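Local coordinates for penicillin-binding protein 2B (Streptococcus pneumoniae, PDB 2WAD), which probably cross-links peptides between adjacent glycan strands of cell-wall peptidoglycan as a penicillin-binding transpeptidase of the elongasome, at residues T377-A391 with F517-Y531. Residues are numbered along the deposited sequence; the frame is centred on the assembly and turned at random.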
# COMPACT_ATOMS: atom_id res chain seq x y z
N THR A 377 -2.90 -7.49 4.22
CA THR A 377 -3.95 -6.78 4.94
C THR A 377 -4.75 -5.88 4.02
O THR A 377 -5.90 -5.62 4.30
CB THR A 377 -3.37 -5.94 6.10
OG1 THR A 377 -2.38 -5.03 5.59
CG2 THR A 377 -2.76 -6.82 7.19
N VAL A 378 -4.13 -5.38 2.95
CA VAL A 378 -4.79 -4.48 2.00
C VAL A 378 -4.99 -5.15 0.63
O VAL A 378 -5.68 -4.60 -0.22
CB VAL A 378 -4.05 -3.15 1.79
CG1 VAL A 378 -4.10 -2.25 3.05
CG2 VAL A 378 -2.60 -3.38 1.33
N THR A 379 -4.42 -6.33 0.40
CA THR A 379 -4.50 -6.91 -0.93
C THR A 379 -5.27 -8.23 -1.07
O THR A 379 -5.68 -8.57 -2.17
CB THR A 379 -3.11 -6.99 -1.65
OG1 THR A 379 -2.35 -8.04 -1.07
CG2 THR A 379 -2.30 -5.70 -1.49
N ASN A 380 -5.50 -8.96 0.01
CA ASN A 380 -6.16 -10.25 -0.08
C ASN A 380 -7.51 -10.25 0.62
O ASN A 380 -7.72 -9.48 1.55
CB ASN A 380 -5.29 -11.36 0.51
CG ASN A 380 -4.02 -11.56 -0.30
OD1 ASN A 380 -4.06 -11.97 -1.46
ND2 ASN A 380 -2.89 -11.27 0.30
N VAL A 381 -8.42 -11.11 0.18
CA VAL A 381 -9.79 -11.03 0.65
C VAL A 381 -10.24 -12.35 1.25
O VAL A 381 -9.74 -13.40 0.84
CB VAL A 381 -10.75 -10.56 -0.49
CG1 VAL A 381 -10.30 -9.21 -1.05
CG2 VAL A 381 -10.84 -11.60 -1.58
N PHE A 382 -11.18 -12.31 2.19
CA PHE A 382 -11.58 -13.46 2.98
C PHE A 382 -13.06 -13.38 3.30
O PHE A 382 -13.59 -12.28 3.46
CB PHE A 382 -10.78 -13.52 4.30
CG PHE A 382 -9.28 -13.40 4.10
CD1 PHE A 382 -8.49 -14.52 3.87
CD2 PHE A 382 -8.69 -12.15 4.10
CE1 PHE A 382 -7.12 -14.39 3.67
CE2 PHE A 382 -7.31 -12.01 3.89
CZ PHE A 382 -6.53 -13.12 3.68
N VAL A 383 -13.72 -14.54 3.41
CA VAL A 383 -15.08 -14.56 3.92
C VAL A 383 -15.02 -14.08 5.36
O VAL A 383 -14.19 -14.53 6.14
CB VAL A 383 -15.84 -15.92 3.82
CG1 VAL A 383 -15.52 -16.71 2.56
CG2 VAL A 383 -15.70 -16.74 5.07
N PRO A 384 -15.86 -13.11 5.72
CA PRO A 384 -15.68 -12.45 7.01
C PRO A 384 -16.42 -13.15 8.15
O PRO A 384 -16.03 -13.01 9.29
CB PRO A 384 -16.25 -11.07 6.75
CG PRO A 384 -17.35 -11.33 5.71
CD PRO A 384 -16.86 -12.45 4.86
N GLY A 385 -17.45 -13.93 7.82
CA GLY A 385 -18.26 -14.63 8.81
C GLY A 385 -19.02 -13.67 9.73
O GLY A 385 -19.30 -12.53 9.35
N SER A 386 -19.29 -14.13 10.95
CA SER A 386 -20.27 -13.52 11.85
C SER A 386 -19.89 -12.16 12.42
O SER A 386 -20.68 -11.52 13.11
CB SER A 386 -20.58 -14.49 13.00
OG SER A 386 -21.61 -15.41 12.64
N VAL A 387 -18.65 -11.74 12.24
CA VAL A 387 -18.25 -10.42 12.70
C VAL A 387 -19.18 -9.34 12.13
O VAL A 387 -19.48 -8.38 12.82
CB VAL A 387 -16.79 -10.11 12.41
CG1 VAL A 387 -15.90 -11.07 13.20
CG2 VAL A 387 -16.49 -10.22 10.89
N VAL A 388 -19.70 -9.53 10.93
CA VAL A 388 -20.41 -8.48 10.22
C VAL A 388 -21.86 -8.29 10.67
O VAL A 388 -22.54 -7.44 10.12
CB VAL A 388 -20.45 -8.71 8.69
CG1 VAL A 388 -19.04 -8.88 8.09
CG2 VAL A 388 -21.40 -9.85 8.34
N LYS A 389 -22.33 -9.03 11.67
CA LYS A 389 -23.74 -9.02 11.99
C LYS A 389 -24.29 -7.66 12.45
O LYS A 389 -25.47 -7.35 12.24
CB LYS A 389 -24.08 -10.17 12.94
CG LYS A 389 -24.05 -11.50 12.22
CD LYS A 389 -24.28 -12.69 13.16
CE LYS A 389 -24.28 -13.97 12.33
NZ LYS A 389 -24.40 -15.26 13.08
N ALA A 390 -23.44 -6.84 13.04
CA ALA A 390 -23.81 -5.48 13.44
C ALA A 390 -24.12 -4.57 12.25
O ALA A 390 -24.93 -3.63 12.37
CB ALA A 390 -22.73 -4.87 14.27
N ALA A 391 -23.48 -4.81 11.11
CA ALA A 391 -23.77 -3.99 9.93
C ALA A 391 -25.12 -4.38 9.34
O ALA A 391 -25.86 -3.52 8.86
CB ALA A 391 -22.63 -4.06 8.88
N PHE A 517 -25.13 -12.83 6.88
CA PHE A 517 -24.36 -13.32 8.02
C PHE A 517 -22.92 -13.59 7.60
O PHE A 517 -22.21 -14.39 8.21
CB PHE A 517 -25.07 -14.49 8.75
CG PHE A 517 -25.44 -15.68 7.86
CD1 PHE A 517 -26.72 -15.79 7.33
CD2 PHE A 517 -24.55 -16.72 7.64
CE1 PHE A 517 -27.10 -16.88 6.54
CE2 PHE A 517 -24.90 -17.83 6.85
CZ PHE A 517 -26.19 -17.91 6.28
N GLY A 518 -22.47 -12.92 6.54
CA GLY A 518 -21.06 -12.84 6.21
C GLY A 518 -20.50 -14.08 5.54
O GLY A 518 -19.33 -14.43 5.73
N GLN A 519 -21.32 -14.73 4.72
CA GLN A 519 -20.86 -15.86 3.92
C GLN A 519 -21.07 -15.60 2.43
O GLN A 519 -21.44 -16.49 1.70
CB GLN A 519 -21.55 -17.17 4.32
CG GLN A 519 -21.33 -17.62 5.77
CD GLN A 519 -19.91 -18.06 6.06
OE1 GLN A 519 -19.35 -17.74 7.13
NE2 GLN A 519 -19.31 -18.80 5.15
N PHE A 520 -20.82 -14.39 1.93
CA PHE A 520 -20.88 -14.21 0.47
C PHE A 520 -19.78 -13.25 0.05
O PHE A 520 -18.72 -13.70 -0.38
CB PHE A 520 -22.28 -13.82 -0.05
CG PHE A 520 -22.41 -13.83 -1.56
CD1 PHE A 520 -22.14 -14.98 -2.28
CD2 PHE A 520 -22.74 -12.68 -2.26
CE1 PHE A 520 -22.22 -15.00 -3.67
CE2 PHE A 520 -22.84 -12.69 -3.65
CZ PHE A 520 -22.55 -13.85 -4.36
N ASP A 521 -19.95 -11.94 0.22
CA ASP A 521 -18.88 -11.04 -0.22
C ASP A 521 -17.64 -11.30 0.66
O ASP A 521 -17.81 -11.54 1.87
CB ASP A 521 -19.34 -9.58 -0.06
CG ASP A 521 -20.44 -9.20 -1.03
OD1 ASP A 521 -20.68 -9.97 -1.98
OD2 ASP A 521 -21.08 -8.15 -0.85
N ASN A 522 -16.44 -11.23 0.08
CA ASN A 522 -15.13 -11.29 0.76
C ASN A 522 -14.51 -9.90 0.95
O ASN A 522 -14.53 -9.08 0.03
CB ASN A 522 -14.11 -12.08 -0.09
CG ASN A 522 -14.38 -13.59 -0.17
OD1 ASN A 522 -13.46 -14.41 -0.07
ND2 ASN A 522 -15.64 -13.97 -0.37
N TYR A 523 -13.88 -9.67 2.10
CA TYR A 523 -13.32 -8.38 2.47
C TYR A 523 -11.85 -8.53 2.89
O TYR A 523 -11.42 -9.63 3.26
CB TYR A 523 -14.12 -7.81 3.64
CG TYR A 523 -15.61 -7.68 3.40
CD1 TYR A 523 -16.12 -7.10 2.22
CD2 TYR A 523 -16.51 -8.15 4.33
CE1 TYR A 523 -17.49 -6.97 2.01
CE2 TYR A 523 -17.87 -8.05 4.12
CZ TYR A 523 -18.35 -7.43 2.99
OH TYR A 523 -19.73 -7.36 2.84
N THR A 524 -11.09 -7.44 2.82
CA THR A 524 -9.70 -7.44 3.29
C THR A 524 -9.63 -7.20 4.81
O THR A 524 -10.58 -6.72 5.42
CB THR A 524 -8.90 -6.29 2.67
OG1 THR A 524 -9.38 -5.06 3.21
CG2 THR A 524 -9.01 -6.26 1.14
N PRO A 525 -8.50 -7.53 5.44
CA PRO A 525 -8.38 -7.30 6.88
C PRO A 525 -8.43 -5.81 7.22
O PRO A 525 -8.94 -5.45 8.28
CB PRO A 525 -7.03 -7.96 7.24
CG PRO A 525 -6.83 -9.03 6.18
CD PRO A 525 -7.49 -8.49 4.91
N MET A 526 -7.93 -4.92 6.34
CA MET A 526 -8.02 -3.49 6.57
C MET A 526 -9.47 -3.01 6.60
O MET A 526 -9.85 -2.22 7.47
CB MET A 526 -7.15 -2.72 5.54
CG MET A 526 -7.10 -1.21 5.71
SD MET A 526 -6.23 -0.72 7.23
CE MET A 526 -4.61 -1.39 6.89
N GLN A 527 -10.29 -3.50 5.67
CA GLN A 527 -11.74 -3.18 5.67
C GLN A 527 -12.42 -3.62 6.97
O GLN A 527 -13.27 -2.90 7.53
CB GLN A 527 -12.43 -3.83 4.46
CG GLN A 527 -12.08 -3.21 3.07
CD GLN A 527 -12.73 -3.95 1.92
OE1 GLN A 527 -12.56 -5.14 1.77
NE2 GLN A 527 -13.48 -3.23 1.08
N LEU A 528 -12.06 -4.82 7.44
CA LEU A 528 -12.67 -5.35 8.69
C LEU A 528 -12.19 -4.57 9.92
O LEU A 528 -12.96 -4.39 10.85
CB LEU A 528 -12.44 -6.87 8.84
CG LEU A 528 -13.20 -7.69 7.78
CD1 LEU A 528 -12.56 -9.08 7.58
CD2 LEU A 528 -14.62 -7.86 8.25
N ALA A 529 -10.94 -4.08 9.93
CA ALA A 529 -10.55 -3.14 10.98
C ALA A 529 -11.30 -1.81 10.94
O ALA A 529 -11.65 -1.25 11.97
CB ALA A 529 -9.05 -2.90 11.02
N GLN A 530 -11.48 -1.24 9.74
CA GLN A 530 -12.13 0.07 9.63
C GLN A 530 -13.58 -0.09 10.10
O GLN A 530 -14.15 0.82 10.67
CB GLN A 530 -12.16 0.57 8.17
CG GLN A 530 -12.79 1.98 7.99
CD GLN A 530 -12.63 2.46 6.55
OE1 GLN A 530 -12.98 1.75 5.60
NE2 GLN A 530 -12.01 3.63 6.38
N TYR A 531 -14.16 -1.26 9.84
CA TYR A 531 -15.55 -1.50 10.23
C TYR A 531 -15.69 -1.44 11.75
O TYR A 531 -16.49 -0.67 12.30
CB TYR A 531 -16.05 -2.81 9.60
CG TYR A 531 -17.11 -3.58 10.36
CD1 TYR A 531 -18.36 -3.02 10.61
CD2 TYR A 531 -16.91 -4.91 10.77
CE1 TYR A 531 -19.35 -3.70 11.27
CE2 TYR A 531 -17.91 -5.62 11.43
CZ TYR A 531 -19.13 -5.00 11.66
OH TYR A 531 -20.15 -5.66 12.33
O HOH W 1 -21.46 -16.73 9.74
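T377 O receives M526 N at 3.0 Å with an N-H...O angle of 154°, which ties the short helix 376-379 to the first turn of helix 525-536. V378 CG1 lies alongside M526, whose chain, bent at chi2 (67°) and chi3 (62°), brings CE back to it. Past N380, whose O takes a CA-H...O contact from T524, the N-cap of helix 525-536, the backbones run antiparallel. F382 and Y523 form one hydrogen-bonded bridge, F382 N to Y523 O 2.9 Å and Y523 N to F382 O, while P525 CD meets the F382 ring at its edge. P384 turns its ring inward: CD packs on the carbonyl oxygens of G518 and D521, and CG lies 3.6 Å from Y523 CD2. G385 N donates to G518 O, 2.9 Å away. S386, the inferred acyl-ester nucleophile, fits with K389 the SxxK motif of penicillin-binding transpeptidases at a helix start; a water joins S386 OG to F517 O. Y531 OH donates at 2.8 Å to V387 O, which lies at the edge of the Y531 ring, in its plane. V388 CG2 packs on G518 CA. K389 is fully extended beyond CG, and NZ donates to S386 OG at 2.8 Å and, outside the segments, to N445 OD1 and S443 O; K389 CE rests 3.7 Å from F517 CB. A390 CB touches Y531 OH, with A391 CB near CE1.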